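Local coordinates for F5/8 type C domain protein (Bacteroides ovatus, PDB 4ZRX) that probably hydrolyses alpha-L-fucosidic linkages to release fucose from glycans, pairing a TIM-barrel domain with an F5/8 type C domain that may bind sugars, at residues Tyr161-Phe164 with Phe165-Leu169; Tyr205-Ile208 with Gln209-Gln212. All coordinates share one frame; numbering follows the deposited sequence.

Interaction 1: Tyr161-Phe164 with Phe165-Leu169; sequences YNDF and FIRQL
The rings of Tyr-161 and Phe-165, one turn apart on a helix, lean together at a slant, their planes 39° and their centroids 5.8 Å apart. Tyr-161 meets its neighbour with its phenolic end, OH lying 3.4 Å from Phe-165 CD1. Both rings swing to the inner side of the helix, CG of Tyr-161 anti to its backbone N (chi1 -175°), which carries the hydroxyl to Lys-97 NZ, its hydrogen-bond partner. Tyr-161 also forms a T-shaped (edge-to-face) pair with Tyr-155, while Phe-165 meets the rings of Phe-204 and Phe-184. A second flat pair follows: the Gln-168 amide slants across the far end of the Phe-164 ring at 46°, NE2 being 3.2 Å from Phe-164 CZ. A glutamine suits this buried place because its chain, extended beyond CG, brings CD and NE2 against the CE2-CZ end of the ring, and the amide is satisfied at both ends, OE1 by Lys-97 and NE2 by Thr-109. On the exposed side Asp-163 and Arg-167 are spaced i to i+4; in the modelled conformers their opposite charges lie near each other but too far apart for a salt bridge, and since each side chain has a second conformer the pairing is doubtful. Four backbone bonds tie the helix, among them Phe-165 N to Tyr-161 O at 2.8 Å. Ile-166 turns to helix 201-211 and Leu-169 to strands 140-145 and 181-184. This is an amphipathic alpha-helix, the crossover of a beta-alpha-beta unit between strands 140-145 and 181-184 of the TIM barrel.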
loop_
_atom_site.group_PDB
_atom_site.type_symbol
_atom_site.label_atom_id
_atom_site.label_comp_id
_atom_site.label_asym_id
_atom_site.label_seq_id
_atom_site.Cartn_x
_atom_site.Cartn_y
_atom_site.Cartn_z
ATOM N N TYR A 161 -17.558 9.323 27.008
ATOM C CA TYR A 161 -17.229 8.857 25.632
ATOM C C TYR A 161 -16.769 7.410 25.600
ATOM O O TYR A 161 -17.090 6.692 24.670
ATOM C CB TYR A 161 -16.217 9.734 24.920
ATOM C CG TYR A 161 -16.017 9.263 23.470
ATOM C CD1 TYR A 161 -16.920 9.585 22.484
ATOM C CD2 TYR A 161 -14.932 8.489 23.131
ATOM C CE1 TYR A 161 -16.746 9.154 21.179
ATOM C CE2 TYR A 161 -14.747 8.045 21.824
ATOM C CZ TYR A 161 -15.634 8.387 20.861
ATOM O OH TYR A 161 -15.443 7.934 19.569
ATOM N N ASN A 162 -16.030 6.979 26.608
ATOM C CA ASN A 162 -15.626 5.591 26.664
ATOM C C ASN A 162 -16.822 4.682 26.719
ATOM O O ASN A 162 -16.882 3.700 26.000
ATOM C CB ASN A 162 -14.655 5.355 27.811
ATOM C CG ASN A 162 -13.254 5.885 27.503
ATOM O OD1 ASN A 162 -12.788 5.813 26.360
ATOM N ND2 ASN A 162 -12.558 6.333 28.514
ATOM N N ASP A 163 -17.828 5.016 27.546
ATOM C CA ASP A 163 -19.065 4.212 27.603
ATOM C C ASP A 163 -19.775 4.210 26.261
ATOM O O ASP A 163 -20.281 3.172 25.816
ATOM C CB ASP A 163 -20.039 4.768 28.680
ATOM C CG ASP A 163 -21.375 3.996 28.759
ATOM O OD1 ASP A 163 -21.411 2.935 29.429
ATOM O OD2 ASP A 163 -22.404 4.468 28.215
ATOM N N PHE A 164 -19.864 5.385 25.664
ATOM C CA PHE A 164 -20.528 5.607 24.364
ATOM C C PHE A 164 -19.865 4.738 23.281
ATOM O O PHE A 164 -20.533 4.057 22.504
ATOM C CB PHE A 164 -20.362 7.126 24.060
ATOM C CG PHE A 164 -20.834 7.584 22.670
ATOM C CD1 PHE A 164 -22.142 7.964 22.441
ATOM C CD2 PHE A 164 -19.939 7.655 21.626
ATOM C CE1 PHE A 164 -22.533 8.421 21.163
ATOM C CE2 PHE A 164 -20.297 8.104 20.433
ATOM C CZ PHE A 164 -21.604 8.458 20.174
ATOM N N PHE A 165 -18.557 4.789 23.289
ATOM C CA PHE A 165 -17.721 4.001 22.362
ATOM C C PHE A 165 -17.934 2.526 22.539
ATOM O O PHE A 165 -18.123 1.809 21.576
ATOM C CB PHE A 165 -16.275 4.370 22.512
ATOM C CG PHE A 165 -15.379 3.875 21.347
ATOM C CD1 PHE A 165 -15.347 4.579 20.147
ATOM C CD2 PHE A 165 -14.670 2.709 21.459
ATOM C CE1 PHE A 165 -14.569 4.139 19.100
ATOM C CE2 PHE A 165 -13.856 2.264 20.419
ATOM C CZ PHE A 165 -13.826 2.996 19.223
ATOM N N ILE A 166 -17.971 2.059 23.799
ATOM C CA ILE A 166 -18.219 0.660 24.037
ATOM C C ILE A 166 -19.602 0.312 23.564
ATOM O O ILE A 166 -19.807 -0.791 23.082
ATOM C CB ILE A 166 -17.994 0.292 25.564
ATOM C CG1 ILE A 166 -16.489 0.329 25.831
ATOM C CG2 ILE A 166 -18.560 -1.087 25.895
ATOM C CD1 ILE A 166 -16.116 0.242 27.300
ATOM N N ARG A 167 -20.601 1.203 23.756
ATOM C CA ARG A 167 -21.936 0.848 23.288
ATOM C C ARG A 167 -21.965 0.726 21.780
ATOM O O ARG A 167 -22.562 -0.213 21.268
ATOM C CB ARG A 167 -23.015 1.800 23.795
ATOM C CG ARG A 167 -23.384 1.479 25.190
ATOM C CD ARG A 167 -24.223 2.610 25.779
ATOM N NE ARG A 167 -25.406 2.979 24.988
ATOM C CZ ARG A 167 -25.749 4.245 24.703
ATOM N NH1 ARG A 167 -24.964 5.251 25.057
ATOM N NH2 ARG A 167 -26.863 4.503 24.040
ATOM N N GLN A 168 -21.280 1.619 21.064
ATOM C CA GLN A 168 -21.157 1.465 19.591
ATOM C C GLN A 168 -20.475 0.168 19.152
ATOM O O GLN A 168 -20.958 -0.574 18.263
ATOM C CB GLN A 168 -20.422 2.651 18.998
ATOM C CG GLN A 168 -21.207 3.940 19.113
ATOM C CD GLN A 168 -20.574 5.108 18.352
ATOM O OE1 GLN A 168 -19.352 5.151 18.123
ATOM N NE2 GLN A 168 -21.373 6.102 18.041
ATOM N N LEU A 169 -19.389 -0.121 19.833
ATOM C CA LEU A 169 -18.563 -1.320 19.573
ATOM C C LEU A 169 -19.339 -2.565 19.843
ATOM O O LEU A 169 -19.297 -3.485 19.102
ATOM C CB LEU A 169 -17.301 -1.227 20.390
ATOM C CG LEU A 169 -16.289 -2.373 20.292
ATOM C CD1 LEU A 169 -15.738 -2.443 18.884
ATOM C CD2 LEU A 169 -15.213 -2.117 21.325
#

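Interaction 2: Tyr205-Ile208 with Gln209-Gln212; sequences YQTI and QRLQ
Gln-209 lies back over the ring of Tyr-205, one helical turn earlier, and its chain can be followed atom by atom. CB sits 3.5 Å from Tyr-205 O, the carbonyl that also receives the backbone N of Gln-209. CG, placed beside the backbone N by chi1 -74°, passes over the ring and makes a CH-pi contact, 4.2 Å from the centroid of the Tyr-205 ring. CD comes within 3.9 Å of Tyr-205 CZ. At the tip, NE2 stands over the centre of the ring, 3.1 Å above its plane, with the amide tilted 40° to it; the same nitrogen gives Tyr-205 O a weak hydrogen bond at 3.4 Å. A long, flexible amide suits this flank, since CG can rest on the aromatic face and the amide nitrogen can lie over it, on a residue that is exposed as a whole.

On the side facing helix 158-174, Thr-207 and Leu-211 run alongside each other, and Thr-207 CG2 meets Leu-211 CD1 at 3.8 Å. The threonine hydroxyl folds back to the carbonyl of Ala-203, so its methyl can serve the apolar seam. Ile-208 turns inward to Val-182, Phe-184 and Met-217, where a branched apolar residue fits against the strands. At the end of the helix Gln-212 leaves helical geometry, but its N still reaches Ile-208 O at 2.7 Å, and its buried amide bonds to Leu-173, Gly-177 and Val-179. The chemistry thus changes around the helix: Tyr-205 O accepts one good and one weak N-H, the nitrogen over the ring is consistent with a polar amide-aromatic contact, and the apolar side relies on dispersion.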
loop_
_atom_site.group_PDB
_atom_site.type_symbol
_atom_site.label_atom_id
_atom_site.label_comp_id
_atom_site.label_asym_id
_atom_site.label_seq_id
_atom_site.Cartn_x
_atom_site.Cartn_y
_atom_site.Cartn_z
ATOM N N TYR A 205 -10.769 -3.554 24.499
ATOM C CA TYR A 205 -10.218 -4.893 24.203
ATOM C C TYR A 205 -10.984 -6.018 24.863
ATOM O O TYR A 205 -11.198 -7.078 24.264
ATOM C CB TYR A 205 -8.716 -4.964 24.565
ATOM C CG TYR A 205 -7.953 -6.154 23.950
ATOM C CD1 TYR A 205 -8.388 -6.799 22.791
ATOM C CD2 TYR A 205 -6.796 -6.598 24.546
ATOM C CE1 TYR A 205 -7.639 -7.870 22.232
ATOM C CE2 TYR A 205 -6.085 -7.679 24.057
ATOM C CZ TYR A 205 -6.504 -8.302 22.900
ATOM O OH TYR A 205 -5.771 -9.356 22.383
ATOM N N GLN A 206 -11.409 -5.806 26.109
ATOM C CA GLN A 206 -12.201 -6.827 26.802
ATOM C C GLN A 206 -13.531 -7.083 26.103
ATOM O O GLN A 206 -13.925 -8.238 25.936
ATOM C CB GLN A 206 -12.394 -6.493 28.295
ATOM C CG GLN A 206 -11.111 -6.328 29.127
ATOM C CD GLN A 206 -10.025 -7.363 28.848
ATOM O OE1 GLN A 206 -8.857 -7.011 28.537
ATOM N NE2 GLN A 206 -10.400 -8.637 28.887
ATOM N N THR A 207 -14.125 -6.026 25.523
ATOM C CA THR A 207 -15.352 -6.177 24.766
ATOM C C THR A 207 -15.142 -7.035 23.565
ATOM O O THR A 207 -15.929 -7.934 23.280
ATOM C CB THR A 207 -15.895 -4.790 24.372
ATOM O OG1 THR A 207 -16.117 -4.020 25.551
ATOM C CG2 THR A 207 -17.211 -4.860 23.585
ATOM N N ILE A 208 -14.073 -6.735 22.824
ATOM C CA ILE A 208 -13.760 -7.479 21.633
ATOM C C ILE A 208 -13.554 -8.955 21.954
ATOM O O ILE A 208 -14.120 -9.839 21.318
ATOM C CB ILE A 208 -12.481 -6.882 20.940
ATOM C CG1 ILE A 208 -12.768 -5.491 20.407
ATOM C CG2 ILE A 208 -11.970 -7.837 19.908
ATOM C CD1 ILE A 208 -11.482 -4.726 19.968
ATOM N N GLN A 209 -12.742 -9.213 22.960
ATOM C CA GLN A 209 -12.433 -10.599 23.353
ATOM C C GLN A 209 -13.667 -11.401 23.783
ATOM O O GLN A 209 -13.761 -12.614 23.508
ATOM C CB GLN A 209 -11.401 -10.602 24.469
ATOM C CG GLN A 209 -10.022 -10.257 23.983
ATOM C CD GLN A 209 -9.032 -10.204 25.105
ATOM O OE1 GLN A 209 -8.631 -11.252 25.604
ATOM N NE2 GLN A 209 -8.662 -9.023 25.549
ATOM N N ARG A 210 -14.604 -10.728 24.429
ATOM C CA ARG A 210 -15.797 -11.405 24.936
ATOM C C ARG A 210 -16.742 -11.739 23.831
ATOM O O ARG A 210 -17.238 -12.855 23.764
ATOM C CB ARG A 210 -16.484 -10.562 25.994
ATOM C CG ARG A 210 -17.788 -11.176 26.481
ATOM C CD ARG A 210 -18.251 -10.506 27.743
ATOM N NE ARG A 210 -18.151 -9.061 27.623
ATOM C CZ ARG A 210 -19.039 -8.272 27.039
ATOM N NH1 ARG A 210 -20.168 -8.749 26.523
ATOM N NH2 ARG A 210 -18.799 -6.974 26.994
ATOM N N LEU A 211 -16.989 -10.762 22.943
ATOM C CA LEU A 211 -17.912 -10.921 21.837
ATOM C C LEU A 211 -17.378 -11.605 20.625
ATOM O O LEU A 211 -18.130 -12.256 19.892
ATOM C CB LEU A 211 -18.459 -9.561 21.448
ATOM C CG LEU A 211 -19.206 -8.856 22.597
ATOM C CD1 LEU A 211 -19.597 -7.439 22.203
ATOM C CD2 LEU A 211 -20.441 -9.613 23.042
ATOM N N GLN A 212 -16.072 -11.505 20.425
ATOM C CA GLN A 212 -15.443 -11.924 19.158
ATOM C C GLN A 212 -14.092 -12.553 19.408
ATOM O O GLN A 212 -13.032 -11.936 19.179
ATOM C CB GLN A 212 -15.291 -10.725 18.245
ATOM C CG GLN A 212 -16.629 -10.145 17.766
ATOM C CD GLN A 212 -17.426 -11.049 16.871
ATOM O OE1 GLN A 212 -16.928 -12.013 16.258
ATOM N NE2 GLN A 212 -18.709 -10.751 16.795
#

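Both interactions are local i to i+4 contacts along neighbouring crossover helices around the barrel, and they share strand 181-184, which follows helix 158-174 and precedes helix 201-211. Their centres lie 13 Å apart and the helices touch directly: Ile-166 CG2 is 3.8 Å from Thr-207 OG1, and Leu-169 CD2 packs near the methyl of Thr-207. Each has a buried and an exposed flank, but a glutamine meets an aromatic ring in different settings. In interaction 1 that pair is buried and the amide is held by partners outside the helix; in interaction 2 it lies toward the surface. Interaction 1 is mid-helix, whereas interaction 2 includes the helix end, where a buried glutamine ties the chain to the end of helix 158-174 and the loop after it.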